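Local coordinates for protein catechol 2,3-dioxygenase (Rhodococcus sp., PDB 2WL9) that probably uses a bound iron ion and molecular oxygen to cleave the ring of catecholic substrates by extradiol opening, a step in the breakdown of aromatic hydrocarbons, at residues D18-Y23 with C254-G259; D46-R51 with P122-S127; P132-F137 with L220-Y225; G148-R153 with H197-G202. All coordinates share one frame; numbering follows the deposited sequence.

Contact 1: residues D18-Y23 with C254-G259; sequences DAWRDY and CANPSG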
loop_
_atom_site.group_PDB
_atom_site.type_symbol
_atom_site.label_atom_id
_atom_site.label_comp_id
_atom_site.label_asym_id
_atom_site.label_seq_id
_atom_site.Cartn_x
_atom_site.Cartn_y
_atom_site.Cartn_z
ATOM N N ASP C 18 30.857 19.939 32.857
ATOM C CA ASP C 18 29.633 20.574 33.270
ATOM C C ASP C 18 28.946 21.352 32.149
ATOM O O ASP C 18 27.791 21.263 31.991
ATOM C CB ASP C 18 29.912 21.538 34.424
ATOM C CG ASP C 18 29.935 20.861 35.760
ATOM O OD1 ASP C 18 29.973 19.640 35.793
ATOM O OD2 ASP C 18 29.903 21.555 36.770
ATOM N N ALA C 19 29.696 22.092 31.381
ATOM C CA ALA C 19 29.124 22.871 30.281
ATOM C C ALA C 19 28.574 21.965 29.181
ATOM O O ALA C 19 27.524 22.250 28.608
ATOM C CB ALA C 19 30.151 23.846 29.717
ATOM N N TRP C 20 29.285 20.870 28.908
ATOM C CA TRP C 20 28.888 19.892 27.885
ATOM C C TRP C 20 27.597 19.149 28.216
ATOM O O TRP C 20 26.771 18.905 27.330
ATOM C CB TRP C 20 30.020 18.895 27.625
ATOM C CG TRP C 20 30.921 19.323 26.519
ATOM C CD1 TRP C 20 32.158 19.886 26.638
ATOM C CD2 TRP C 20 30.650 19.235 25.118
ATOM N NE1 TRP C 20 32.679 20.148 25.394
ATOM C CE2 TRP C 20 31.772 19.762 24.443
ATOM C CE3 TRP C 20 29.565 18.766 24.366
ATOM C CZ2 TRP C 20 31.846 19.824 23.049
ATOM C CZ3 TRP C 20 29.639 18.832 22.980
ATOM C CH2 TRP C 20 30.773 19.354 22.336
ATOM N N ARG C 21 27.427 18.780 29.482
ATOM C CA ARG C 21 26.156 18.220 29.950
ATOM C C ARG C 21 25.035 19.223 29.701
ATOM O O ARG C 21 24.043 18.898 29.054
ATOM C CB ARG C 21 26.232 17.858 31.440
ATOM C CG ARG C 21 27.253 16.768 31.746
ATOM C CD ARG C 21 27.306 16.425 33.223
ATOM N NE ARG C 21 26.062 15.809 33.677
ATOM C CZ ARG C 21 25.992 14.798 34.539
ATOM N NH1 ARG C 21 27.098 14.258 35.037
ATOM N NH2 ARG C 21 24.812 14.311 34.889
ATOM N N ASP C 22 25.212 20.448 30.196
ATOM C CA ASP C 22 24.230 21.525 30.007
ATOM C C ASP C 22 23.862 21.709 28.536
ATOM O O ASP C 22 22.697 21.914 28.197
ATOM C CB ASP C 22 24.768 22.849 30.567
ATOM C CG ASP C 22 24.708 22.922 32.089
ATOM O OD1 ASP C 22 24.514 21.884 32.761
ATOM O OD2 ASP C 22 24.870 24.042 32.617
ATOM N N TYR C 23 24.869 21.605 27.670
ATOM C CA TYR C 23 24.719 21.866 26.251
ATOM C C TYR C 23 24.115 20.682 25.501
ATOM O O TYR C 23 23.069 20.818 24.865
ATOM C CB TYR C 23 26.078 22.245 25.669
ATOM C CG TYR C 23 26.125 22.496 24.179
ATOM C CD1 TYR C 23 25.883 23.769 23.662
ATOM C CD2 TYR C 23 26.465 21.476 23.287
ATOM C CE1 TYR C 23 25.956 24.015 22.294
ATOM C CE2 TYR C 23 26.544 21.717 21.914
ATOM C CZ TYR C 23 26.288 22.990 21.427
ATOM O OH TYR C 23 26.362 23.239 20.067
ATOM N N CYS C 254 26.036 26.189 15.210
ATOM C CA CYS C 254 26.259 26.932 16.450
ATOM C C CYS C 254 27.470 26.419 17.229
ATOM O O CYS C 254 27.885 25.274 17.051
ATOM C CB CYS C 254 25.005 26.911 17.335
ATOM S SG CYS C 254 24.553 25.300 18.053
ATOM N N ALA C 255 28.021 27.273 18.092
ATOM C CA ALA C 255 29.194 26.930 18.908
ATOM C C ALA C 255 28.883 25.903 19.988
ATOM O O ALA C 255 27.803 25.913 20.574
ATOM C CB ALA C 255 29.783 28.184 19.548
ATOM N N ASN C 256 29.842 25.023 20.253
ATOM C CA ASN C 256 29.757 24.125 21.405
ATOM C C ASN C 256 30.761 24.532 22.509
ATOM O O ASN C 256 31.529 25.476 22.320
ATOM C CB ASN C 256 29.875 22.649 20.972
ATOM C CG ASN C 256 31.215 22.309 20.340
ATOM O OD1 ASN C 256 32.279 22.709 20.818
ATOM N ND2 ASN C 256 31.166 21.534 19.268
ATOM N N PRO C 257 30.737 23.854 23.672
ATOM C CA PRO C 257 31.636 24.250 24.766
ATOM C C PRO C 257 33.125 24.090 24.470
ATOM O O PRO C 257 33.942 24.611 25.226
ATOM C CB PRO C 257 31.228 23.321 25.913
ATOM C CG PRO C 257 29.851 22.900 25.589
ATOM C CD PRO C 257 29.810 22.797 24.099
ATOM N N SER C 258 33.473 23.390 23.390
ATOM C CA SER C 258 34.879 23.184 23.029
ATOM C C SER C 258 35.381 24.156 21.955
ATOM O O SER C 258 36.529 24.074 21.531
ATOM C CB SER C 258 35.129 21.734 22.611
ATOM O OG SER C 258 35.062 20.864 23.732
ATOM N N GLY C 259 34.517 25.068 21.523
ATOM C CA GLY C 259 34.906 26.111 20.584
ATOM C C GLY C 259 34.799 25.725 19.121
ATOM O O GLY C 259 35.205 26.494 18.253
HETATM O O HOH W 1 34.891 21.861 26.948
#

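Contact 2: residues D46-R51 with P122-S127; sequences DRWHHR and PQVDTS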
loop_
_atom_site.group_PDB
_atom_site.type_symbol
_atom_site.label_atom_id
_atom_site.label_comp_id
_atom_site.label_asym_id
_atom_site.label_seq_id
_atom_site.Cartn_x
_atom_site.Cartn_y
_atom_site.Cartn_z
ATOM N N ASP C 46 20.280 7.209 21.295
ATOM C CA ASP C 46 19.369 6.141 20.884
ATOM C C ASP C 46 19.567 4.893 21.742
ATOM O O ASP C 46 20.065 4.993 22.858
ATOM C CB ASP C 46 19.532 5.824 19.386
ATOM C CG ASP C 46 20.940 5.342 19.018
ATOM O OD1 ASP C 46 21.803 5.186 19.909
ATOM O OD2 ASP C 46 21.185 5.119 17.812
ATOM N N ARG C 47 19.184 3.732 21.211
ATOM C CA ARG C 47 19.318 2.448 21.913
ATOM C C ARG C 47 20.744 2.127 22.394
ATOM O O ARG C 47 20.923 1.510 23.448
ATOM C CB ARG C 47 18.875 1.319 20.991
ATOM C CG ARG C 47 17.444 0.825 21.125
ATOM C CD ARG C 47 17.349 -0.568 20.457
ATOM N NE ARG C 47 18.234 -0.625 19.292
ATOM C CZ ARG C 47 18.792 -1.724 18.784
ATOM N NH1 ARG C 47 18.565 -2.930 19.303
ATOM N NH2 ARG C 47 19.585 -1.609 17.733
ATOM N N TRP C 48 21.745 2.503 21.596
ATOM C CA TRP C 48 23.152 2.238 21.915
ATOM C C TRP C 48 23.520 2.833 23.263
ATOM O O TRP C 48 23.038 3.908 23.623
ATOM C CB TRP C 48 24.080 2.865 20.870
ATOM C CG TRP C 48 24.080 2.239 19.504
ATOM C CD1 TRP C 48 23.033 1.615 18.862
ATOM C CD2 TRP C 48 25.171 2.250 18.575
ATOM N NE1 TRP C 48 23.432 1.195 17.610
ATOM C CE2 TRP C 48 24.736 1.579 17.408
ATOM C CE3 TRP C 48 26.489 2.737 18.629
ATOM C CZ2 TRP C 48 25.571 1.397 16.291
ATOM C CZ3 TRP C 48 27.320 2.553 17.523
ATOM C CH2 TRP C 48 26.856 1.887 16.369
ATOM N N HIS C 49 24.380 2.137 24.003
ATOM C CA HIS C 49 24.912 2.671 25.253
ATOM C C HIS C 49 25.309 4.139 25.067
ATOM O O HIS C 49 24.963 4.991 25.899
ATOM C CB HIS C 49 26.112 1.844 25.722
ATOM C CG HIS C 49 26.816 2.431 26.905
ATOM N ND1 HIS C 49 27.940 3.220 26.783
ATOM C CD2 HIS C 49 26.549 2.359 28.230
ATOM C CE1 HIS C 49 28.341 3.603 27.982
ATOM N NE2 HIS C 49 27.518 3.088 28.878
ATOM N N HIS C 50 25.998 4.435 23.960
ATOM C CA HIS C 50 26.420 5.808 23.652
ATOM C C HIS C 50 26.765 6.017 22.177
ATOM O O HIS C 50 27.086 5.059 21.461
ATOM C CB HIS C 50 27.642 6.200 24.495
ATOM C CG HIS C 50 28.895 5.484 24.097
ATOM N ND1 HIS C 50 29.205 4.223 24.553
ATOM C CD2 HIS C 50 29.903 5.843 23.268
ATOM C CE1 HIS C 50 30.352 3.836 24.027
ATOM N NE2 HIS C 50 30.794 4.798 23.239
ATOM N N ARG C 51 26.720 7.281 21.743
ATOM C CA ARG C 51 27.258 7.663 20.435
ATOM C C ARG C 51 28.521 8.519 20.581
ATOM O O ARG C 51 29.325 8.619 19.651
ATOM C CB ARG C 51 26.227 8.427 19.585
ATOM C CG ARG C 51 24.863 7.737 19.321
ATOM C CD ARG C 51 24.922 6.234 19.036
ATOM N NE ARG C 51 25.564 5.898 17.773
ATOM C CZ ARG C 51 24.992 5.252 16.751
ATOM N NH1 ARG C 51 23.736 4.835 16.797
ATOM N NH2 ARG C 51 25.709 5.004 15.670
ATOM N N PRO C 122 28.363 -2.925 18.710
ATOM C CA PRO C 122 28.166 -1.927 19.763
ATOM C C PRO C 122 27.337 -2.498 20.901
ATOM O O PRO C 122 26.470 -3.354 20.666
ATOM C CB PRO C 122 27.359 -0.834 19.062
ATOM C CG PRO C 122 26.637 -1.558 17.967
ATOM C CD PRO C 122 27.639 -2.558 17.476
ATOM N N GLN C 123 27.621 -2.038 22.121
ATOM C CA GLN C 123 26.783 -2.320 23.277
ATOM C C GLN C 123 25.474 -1.539 23.139
ATOM O O GLN C 123 25.479 -0.317 22.997
ATOM C CB GLN C 123 27.503 -1.931 24.581
ATOM C CG GLN C 123 26.664 -2.100 25.862
ATOM C CD GLN C 123 27.321 -1.488 27.099
ATOM O OE1 GLN C 123 28.546 -1.425 27.209
ATOM N NE2 GLN C 123 26.500 -1.034 28.034
ATOM N N VAL C 124 24.365 -2.263 23.186
ATOM C CA VAL C 124 23.034 -1.676 23.090
ATOM C C VAL C 124 22.325 -1.877 24.430
ATOM O O VAL C 124 22.299 -2.992 24.979
ATOM C CB VAL C 124 22.240 -2.315 21.910
ATOM C CG1 VAL C 124 20.873 -1.657 21.725
ATOM C CG2 VAL C 124 23.043 -2.213 20.621
ATOM N N ASP C 125 21.797 -0.783 24.979
ATOM C CA ASP C 125 21.129 -0.813 26.266
ATOM C C ASP C 125 19.625 -0.784 26.029
ATOM O O ASP C 125 18.939 0.174 26.374
ATOM C CB ASP C 125 21.585 0.357 27.153
ATOM C CG ASP C 125 23.037 0.220 27.617
ATOM O OD1 ASP C 125 23.631 -0.881 27.489
ATOM O OD2 ASP C 125 23.587 1.218 28.134
ATOM N N THR C 126 19.128 -1.861 25.426
ATOM C CA THR C 126 17.717 -1.981 25.093
ATOM C C THR C 126 16.860 -1.851 26.350
ATOM O O THR C 126 15.803 -1.215 26.313
ATOM C CB THR C 126 17.439 -3.308 24.340
ATOM O OG1 THR C 126 18.353 -3.423 23.245
ATOM C CG2 THR C 126 16.005 -3.357 23.789
ATOM N N SER C 127 17.344 -2.409 27.462
ATOM C CA SER C 127 16.587 -2.476 28.725
ATOM C C SER C 127 16.269 -1.131 29.389
ATOM O O SER C 127 15.336 -1.033 30.185
ATOM C CB SER C 127 17.317 -3.366 29.729
ATOM O OG SER C 127 18.579 -2.816 30.059
HETATM O O HOH W 2 17.631 -4.878 21.127
HETATM O O HOH W 3 27.250 1.925 22.536
#

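Contact 3: residues P132-F137 with L220-Y225; sequences PGRPMF and LDDLGY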
loop_
_atom_site.group_PDB
_atom_site.type_symbol
_atom_site.label_atom_id
_atom_site.label_comp_id
_atom_site.label_asym_id
_atom_site.label_seq_id
_atom_site.Cartn_x
_atom_site.Cartn_y
_atom_site.Cartn_z
ATOM N N PRO C 132 15.662 11.479 26.891
ATOM C CA PRO C 132 16.344 12.712 26.504
ATOM C C PRO C 132 16.631 13.664 27.668
ATOM O O PRO C 132 15.877 13.699 28.643
ATOM C CB PRO C 132 15.367 13.349 25.507
ATOM C CG PRO C 132 14.028 12.797 25.879
ATOM C CD PRO C 132 14.327 11.377 26.270
ATOM N N GLY C 133 17.724 14.421 27.561
ATOM C CA GLY C 133 18.124 15.380 28.595
ATOM C C GLY C 133 17.272 16.638 28.649
ATOM O O GLY C 133 17.472 17.501 29.508
ATOM N N ARG C 134 16.352 16.760 27.697
ATOM C CA ARG C 134 15.310 17.782 27.723
ATOM C C ARG C 134 14.108 17.210 26.979
ATOM O O ARG C 134 14.274 16.280 26.188
ATOM C CB ARG C 134 15.795 19.115 27.118
ATOM C CG ARG C 134 16.385 19.052 25.699
ATOM C CD ARG C 134 15.314 19.011 24.621
ATOM N NE ARG C 134 15.835 19.372 23.301
ATOM C CZ ARG C 134 15.098 19.427 22.194
ATOM N NH1 ARG C 134 13.799 19.146 22.239
ATOM N NH2 ARG C 134 15.656 19.773 21.043
ATOM N N PRO C 135 12.895 17.742 27.231
ATOM C CA PRO C 135 11.709 17.147 26.609
ATOM C C PRO C 135 11.803 17.183 25.093
ATOM O O PRO C 135 12.195 18.198 24.522
ATOM C CB PRO C 135 10.572 18.044 27.115
ATOM C CG PRO C 135 11.076 18.570 28.417
ATOM C CD PRO C 135 12.527 18.851 28.129
ATOM N N MET C 136 11.458 16.073 24.448
ATOM C CA MET C 136 11.603 15.956 23.005
ATOM C C MET C 136 10.300 15.543 22.353
ATOM O O MET C 136 9.591 14.666 22.858
ATOM C CB MET C 136 12.704 14.954 22.642
ATOM C CG MET C 136 14.132 15.492 22.805
ATOM S SD MET C 136 15.406 14.375 22.161
ATOM C CE MET C 136 15.142 14.508 20.391
ATOM N N PHE C 137 10.001 16.187 21.229
ATOM C CA PHE C 137 8.832 15.860 20.414
ATOM C C PHE C 137 8.997 14.505 19.732
ATOM O O PHE C 137 8.019 13.780 19.522
ATOM C CB PHE C 137 8.640 16.923 19.333
ATOM C CG PHE C 137 8.235 18.273 19.861
ATOM C CD1 PHE C 137 9.196 19.239 20.160
ATOM C CD2 PHE C 137 6.888 18.585 20.043
ATOM C CE1 PHE C 137 8.823 20.497 20.644
ATOM C CE2 PHE C 137 6.507 19.834 20.519
ATOM C CZ PHE C 137 7.480 20.795 20.822
ATOM N N LEU C 220 10.641 18.181 13.240
ATOM C CA LEU C 220 11.030 19.573 13.027
ATOM C C LEU C 220 10.950 20.383 14.320
ATOM O O LEU C 220 11.805 21.225 14.584
ATOM C CB LEU C 220 10.176 20.210 11.917
ATOM C CG LEU C 220 10.324 21.707 11.588
ATOM C CD1 LEU C 220 11.777 22.147 11.442
ATOM C CD2 LEU C 220 9.545 22.044 10.313
ATOM N N ASP C 221 9.941 20.106 15.136
ATOM C CA ASP C 221 9.700 20.884 16.351
ATOM C C ASP C 221 10.826 20.812 17.385
ATOM O O ASP C 221 10.982 21.726 18.201
ATOM C CB ASP C 221 8.349 20.498 16.954
ATOM C CG ASP C 221 7.191 20.908 16.060
ATOM O OD1 ASP C 221 7.416 21.735 15.162
ATOM O OD2 ASP C 221 6.072 20.407 16.241
ATOM N N ASP C 222 11.604 19.731 17.336
ATOM C CA ASP C 222 12.802 19.588 18.163
ATOM C C ASP C 222 13.938 20.487 17.700
ATOM O O ASP C 222 14.724 20.969 18.517
ATOM C CB ASP C 222 13.249 18.125 18.212
ATOM C CG ASP C 222 12.460 17.318 19.228
ATOM O OD1 ASP C 222 12.130 17.887 20.290
ATOM O OD2 ASP C 222 12.167 16.131 18.968
ATOM N N LEU C 223 14.030 20.699 16.392
ATOM C CA LEU C 223 14.982 21.658 15.841
ATOM C C LEU C 223 14.613 23.069 16.286
ATOM O O LEU C 223 15.482 23.835 16.708
ATOM C CB LEU C 223 15.034 21.563 14.314
ATOM C CG LEU C 223 15.961 22.525 13.567
ATOM C CD1 LEU C 223 17.431 22.275 13.904
ATOM C CD2 LEU C 223 15.727 22.420 12.072
ATOM N N GLY C 224 13.322 23.389 16.208
ATOM C CA GLY C 224 12.803 24.681 16.654
ATOM C C GLY C 224 13.060 24.921 18.132
ATOM O O GLY C 224 13.461 26.013 18.525
ATOM N N TYR C 225 12.830 23.886 18.936
ATOM C CA TYR C 225 13.097 23.902 20.372
ATOM C C TYR C 225 14.577 24.176 20.663
ATOM O O TYR C 225 14.900 25.061 21.461
ATOM C CB TYR C 225 12.657 22.565 20.976
ATOM C CG TYR C 225 12.654 22.469 22.485
ATOM C CD1 TYR C 225 11.452 22.379 23.188
ATOM C CD2 TYR C 225 13.843 22.410 23.211
ATOM C CE1 TYR C 225 11.429 22.267 24.567
ATOM C CE2 TYR C 225 13.831 22.297 24.603
ATOM C CZ TYR C 225 12.620 22.231 25.270
ATOM O OH TYR C 225 12.587 22.122 26.640
#

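Contact 4: residues G148-R153 with H197-G202; sequences GHIIIR and HSLAFG. With FE (Fe (III) ion), chain K.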
loop_
_atom_site.group_PDB
_atom_site.type_symbol
_atom_site.label_atom_id
_atom_site.label_comp_id
_atom_site.label_asym_id
_atom_site.label_seq_id
_atom_site.Cartn_x
_atom_site.Cartn_y
_atom_site.Cartn_z
ATOM N N GLY C 148 25.464 10.921 12.800
ATOM C CA GLY C 148 25.345 12.156 12.028
ATOM C C GLY C 148 26.497 12.221 11.044
ATOM O O GLY C 148 26.912 11.192 10.523
ATOM N N HIS C 149 27.014 13.421 10.785
ATOM C CA HIS C 149 28.219 13.563 9.964
ATOM C C HIS C 149 29.200 14.574 10.517
ATOM O O HIS C 149 28.840 15.394 11.357
ATOM C CB HIS C 149 27.884 13.879 8.504
ATOM C CG HIS C 149 27.400 15.274 8.262
ATOM N ND1 HIS C 149 26.124 15.549 7.824
ATOM C CD2 HIS C 149 28.033 16.470 8.355
ATOM C CE1 HIS C 149 25.984 16.854 7.672
ATOM N NE2 HIS C 149 27.128 17.436 7.990
ATOM N N ILE C 150 30.429 14.524 10.014
ATOM C CA ILE C 150 31.516 15.362 10.507
ATOM C C ILE C 150 32.375 15.918 9.379
ATOM O O ILE C 150 32.629 15.236 8.377
ATOM C CB ILE C 150 32.440 14.583 11.487
ATOM C CG1 ILE C 150 32.972 13.294 10.832
ATOM C CG2 ILE C 150 31.707 14.313 12.810
ATOM C CD1 ILE C 150 33.921 12.473 11.699
ATOM N N ILE C 151 32.825 17.157 9.553
ATOM C CA ILE C 151 33.870 17.713 8.704
ATOM C C ILE C 151 35.182 17.726 9.480
ATOM O O ILE C 151 35.267 18.307 10.573
ATOM C CB ILE C 151 33.522 19.117 8.171
ATOM C CG1 ILE C 151 32.466 19.002 7.071
ATOM C CG2 ILE C 151 34.780 19.823 7.638
ATOM C CD1 ILE C 151 32.211 20.286 6.286
ATOM N N ILE C 152 36.189 17.067 8.913
ATOM C CA ILE C 152 37.472 16.874 9.591
ATOM C C ILE C 152 38.649 17.385 8.759
ATOM O O ILE C 152 38.533 17.549 7.543
ATOM C CB ILE C 152 37.688 15.395 10.017
ATOM C CG1 ILE C 152 37.641 14.450 8.805
ATOM C CG2 ILE C 152 36.660 14.991 11.093
ATOM C CD1 ILE C 152 38.025 13.010 9.127
ATOM N N ARG C 153 39.771 17.634 9.429
ATOM C CA ARG C 153 40.961 18.196 8.796
ATOM C C ARG C 153 41.674 17.186 7.907
ATOM O O ARG C 153 41.949 16.058 8.320
ATOM C CB ARG C 153 41.913 18.734 9.866
ATOM C CG ARG C 153 43.057 19.595 9.348
ATOM C CD ARG C 153 43.762 20.282 10.507
ATOM N NE ARG C 153 44.283 19.312 11.467
ATOM C CZ ARG C 153 44.625 19.596 12.720
ATOM N NH1 ARG C 153 44.510 20.832 13.186
ATOM N NH2 ARG C 153 45.085 18.635 13.512
ATOM N N HIS C 197 25.578 12.297 3.670
ATOM C CA HIS C 197 26.995 12.040 3.922
ATOM C C HIS C 197 27.254 11.798 5.408
ATOM O O HIS C 197 26.507 12.292 6.263
ATOM C CB HIS C 197 27.899 13.150 3.349
ATOM C CG HIS C 197 27.588 14.527 3.853
ATOM N ND1 HIS C 197 28.381 15.180 4.772
ATOM C CD2 HIS C 197 26.586 15.385 3.547
ATOM C CE1 HIS C 197 27.878 16.379 5.015
ATOM N NE2 HIS C 197 26.788 16.527 4.285
ATOM N N SER C 198 28.286 10.999 5.682
ATOM C CA SER C 198 28.810 10.760 7.027
ATOM C C SER C 198 30.082 11.565 7.260
ATOM O O SER C 198 30.505 11.760 8.400
ATOM C CB SER C 198 29.165 9.284 7.197
ATOM O OG SER C 198 28.059 8.462 6.933
ATOM N N LEU C 199 30.689 12.028 6.171
ATOM C CA LEU C 199 32.039 12.587 6.227
ATOM C C LEU C 199 32.257 13.615 5.132
ATOM O O LEU C 199 31.831 13.402 3.995
ATOM C CB LEU C 199 33.061 11.456 6.074
ATOM C CG LEU C 199 34.557 11.748 6.134
ATOM C CD1 LEU C 199 34.922 12.350 7.473
ATOM C CD2 LEU C 199 35.312 10.466 5.901
ATOM N N ALA C 200 32.918 14.724 5.482
ATOM C CA ALA C 200 33.349 15.718 4.504
ATOM C C ALA C 200 34.692 16.347 4.894
ATOM O O ALA C 200 35.073 16.342 6.068
ATOM C CB ALA C 200 32.282 16.796 4.310
ATOM N N PHE C 201 35.416 16.846 3.894
ATOM C CA PHE C 201 36.720 17.489 4.099
ATOM C C PHE C 201 37.140 18.314 2.870
ATOM O O PHE C 201 36.459 18.305 1.844
ATOM C CB PHE C 201 37.799 16.459 4.475
ATOM C CG PHE C 201 37.787 15.218 3.627
ATOM C CD1 PHE C 201 37.139 14.066 4.066
ATOM C CD2 PHE C 201 38.428 15.194 2.393
ATOM C CE1 PHE C 201 37.123 12.913 3.284
ATOM C CE2 PHE C 201 38.416 14.053 1.604
ATOM C CZ PHE C 201 37.763 12.907 2.051
ATOM N N GLY C 202 38.259 19.020 2.976
ATOM C CA GLY C 202 38.720 19.889 1.886
ATOM C C GLY C 202 38.027 21.238 1.888
ATOM O O GLY C 202 37.810 21.841 0.834
HETATM FE FE FE K . 27.216 19.732 7.556
HETATM O O HOH W 4 39.193 19.594 5.651
#

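Contact 1: residues D18-Y23 with C254-G259
Trp20 and Tyr23, one helical turn apart on helix 17-24, close on Pro257 like two plates on a wedge. Followed outward, the Trp20 side chain starts at a CB that does not point straight at 254-259, yet its indole swings in over the proline. CG lies near Pro257 CG, and CD1 near Pro257 CB. Under the six-membered ring, Pro257 CD sits 3.6 Å from the centroid, 11° off the normal, a CH-pi contact. The far corner, CH2, reaches the Asn256 amide, its CG 3.6 Å away and the two planes 41° apart. At the ring edge Trp20 NE1 donates to Ser258 OG (3.0 Å), with the oxygen almost in the indole plane; Asp60 also hydrogen-bonds this OG.

The segment 254-259 leaves strand 250-255 in the C-terminal half of this extradiol dioxygenase and enters a type I turn from Asn256 to Gly259, so the contact joins the two glyoxalase-like halves of the chain. Asn256 OD1 takes the N-H of Ser258 (2.9 Å), an Asx turn that holds the amide beside the indole.

Tyr23, with CG anti to the backbone N (chi1 177°), extends along the loop. One ring face receives Pro257 CD, 3.8 Å from the centroid, and Asn256 CA. Its OH ends 3.4 Å from Cys254 SG, while Trp262 meets the ring edge-to-face.

Contact 2: residues D46-R51 with P122-S127
A single beta bridge joins a loop of the N-terminal glyoxalase-like half to the start of the connection that follows strand 115-120: Trp48, between strands 40-44 and 52-56, pairs with Val124. Two backbone bonds make it, Asp125 N to Arg47 O and the straighter His49 N to Gln123 O (2.9 Å, 170°).

The Trp48 indole is sandwiched. Pro122 CB stands 3.6 Å from the centroid of its six-membered ring, 6° off the normal, and the guanidinium of Arg51 lies over the opposite face. Arg51 NH1 in turn forms a salt bridge with Asp46 OD2 (2.8 Å), which, with Glu6 and Gly8 O, helps hold the guanidinium over the indole.

Val124 CG1, anti to its own N (chi1 -176°), packs over one face of the Arg47 guanidinium, 3.6 Å from CZ. The bend of the arginine chain at chi3 brings the group back across this methyl; its NH2 forms a salt bridge with Glu276 of the second subunit, so the same side chain serves the subunit interface. Water 2 links Thr126 OG1 to Arg47 NH1, the latter bond weak.

His49 points at the second loop, its NE2 hydrogen-bonded to Asp35. Gln123 NE2 donates to the syn lone pair of Asp125 OD1 (2.9 Å), and the other carboxylate oxygen, Asp125 OD2, comes 3.2 Å from His49 CD2 at the edge of the imidazole.

Contact 3: residues P132-F137 with L220-Y225
The irregular chain 132-137 runs past the first turns of helix 220-232, coming nearest where the CA atoms of Phe137 and Asp222 are 5.9 Å apart. This fastens the long linker between the two glyoxalase-like halves to a helix of the C-terminal half. Phe137 N donates to Asp222 OD1 on its syn side (2.9 Å, 162°).

The same oxygen forms a salt bridge with Arg134 NH1 (2.9 Å), met from above the carboxylate plane, while Arg134 NH2 reaches the backbone O of Asp222. NH1 also bonds Pro135 O, its own neighbour, nearly in the guanidinium plane; these three bonds, with NE bonded to Ile27 O, fix the rotation of the group. A bend at chi2 (80°) folds the arginine back to lie over Tyr225. Guanidinium and phenol ring are only 13° from parallel, and Tyr225 CD2 is 3.4 Å from Arg134 CZ. The other carboxylate oxygen of Asp222 accepts from Gly138 N.

One residue earlier on the helix, Asp221 turns its carboxylate to Lys243 of the fourth subunit. Pro129 of the third subunit packs on Pro135, Phe137 and Tyr225. Asp221 CB, meanwhile, rests over the Phe137 ring, 3.6 Å from its centroid.

Contact 4: residues G148-R153 with H197-G202
Gly148 O lies 4.0 Å from Ser198 CA, and His149 follows, its imidazole against His197. With CG set between the backbone N and the carbonyl carbon (chi1 73°), the His149 ring meets His197 over one face: His197 CE1 lies 3.2 Å from His149 NE2. The rings, centroids 3.8 Å apart, are inclined by 33°, so they meet obliquely. His149 NE2 binds the iron at 2.3 Å; His212 and Glu263 bind the same ion, and Tyr253 belongs to the site. Beside His149 CB, His197 O is buried without a polar partner in the model.

Ile150 bonds the neighbouring strand twice. Its N-H reaches Ser198 O from well above the carbonyl plane, and its O accepts from Ala200 N (3.0 Å, 154°). Its CG1 approaches Leu199 CD1 on one face of the sheet. This is parallel pairing of strands 149-152 and 199-201 in the C-terminal sheet, with Ser198 and Leu199 forming a classic bulge against Met190. As in other type I extradiol enzymes, the sheet of this half holds the iron.

Ile151 shares the other sheet face with Ala200, CG1 to CB at 3.5 Å. Ile152 CD1 in turn reaches Leu199 CD1 (3.6 Å), the methyl already met by Ile150; Ile65 and Tyr164 pack around this group. Ile152 N donates to Ala200 O at 3.1 Å, the bond running nearly in line with the carbonyl. The Ile152 O then touches Phe201 CB and accepts from water 4, which also takes the N-H of Gly202.

Contact 4 alone holds an iron ligand, His149; in contact 1 the side chain of Cys254 is about 12 Å from the metal, one residue after Tyr253 of the metal site. Contacts 1 and 4 reach the same C-terminal sheet, their centres about 20 Å apart. Along the chain, contact 1 closes a loop that encloses the other three, and contact 4 is nested within contact 3. Contacts 1 and 3 come within about 7 Å at their nearest atoms, centres about 17 Å apart; both attach earlier parts of the chain to the C-terminal half. Contacts 2 and 3 also meet neighbouring subunits, whereas no other chain touches contacts 1 and 4.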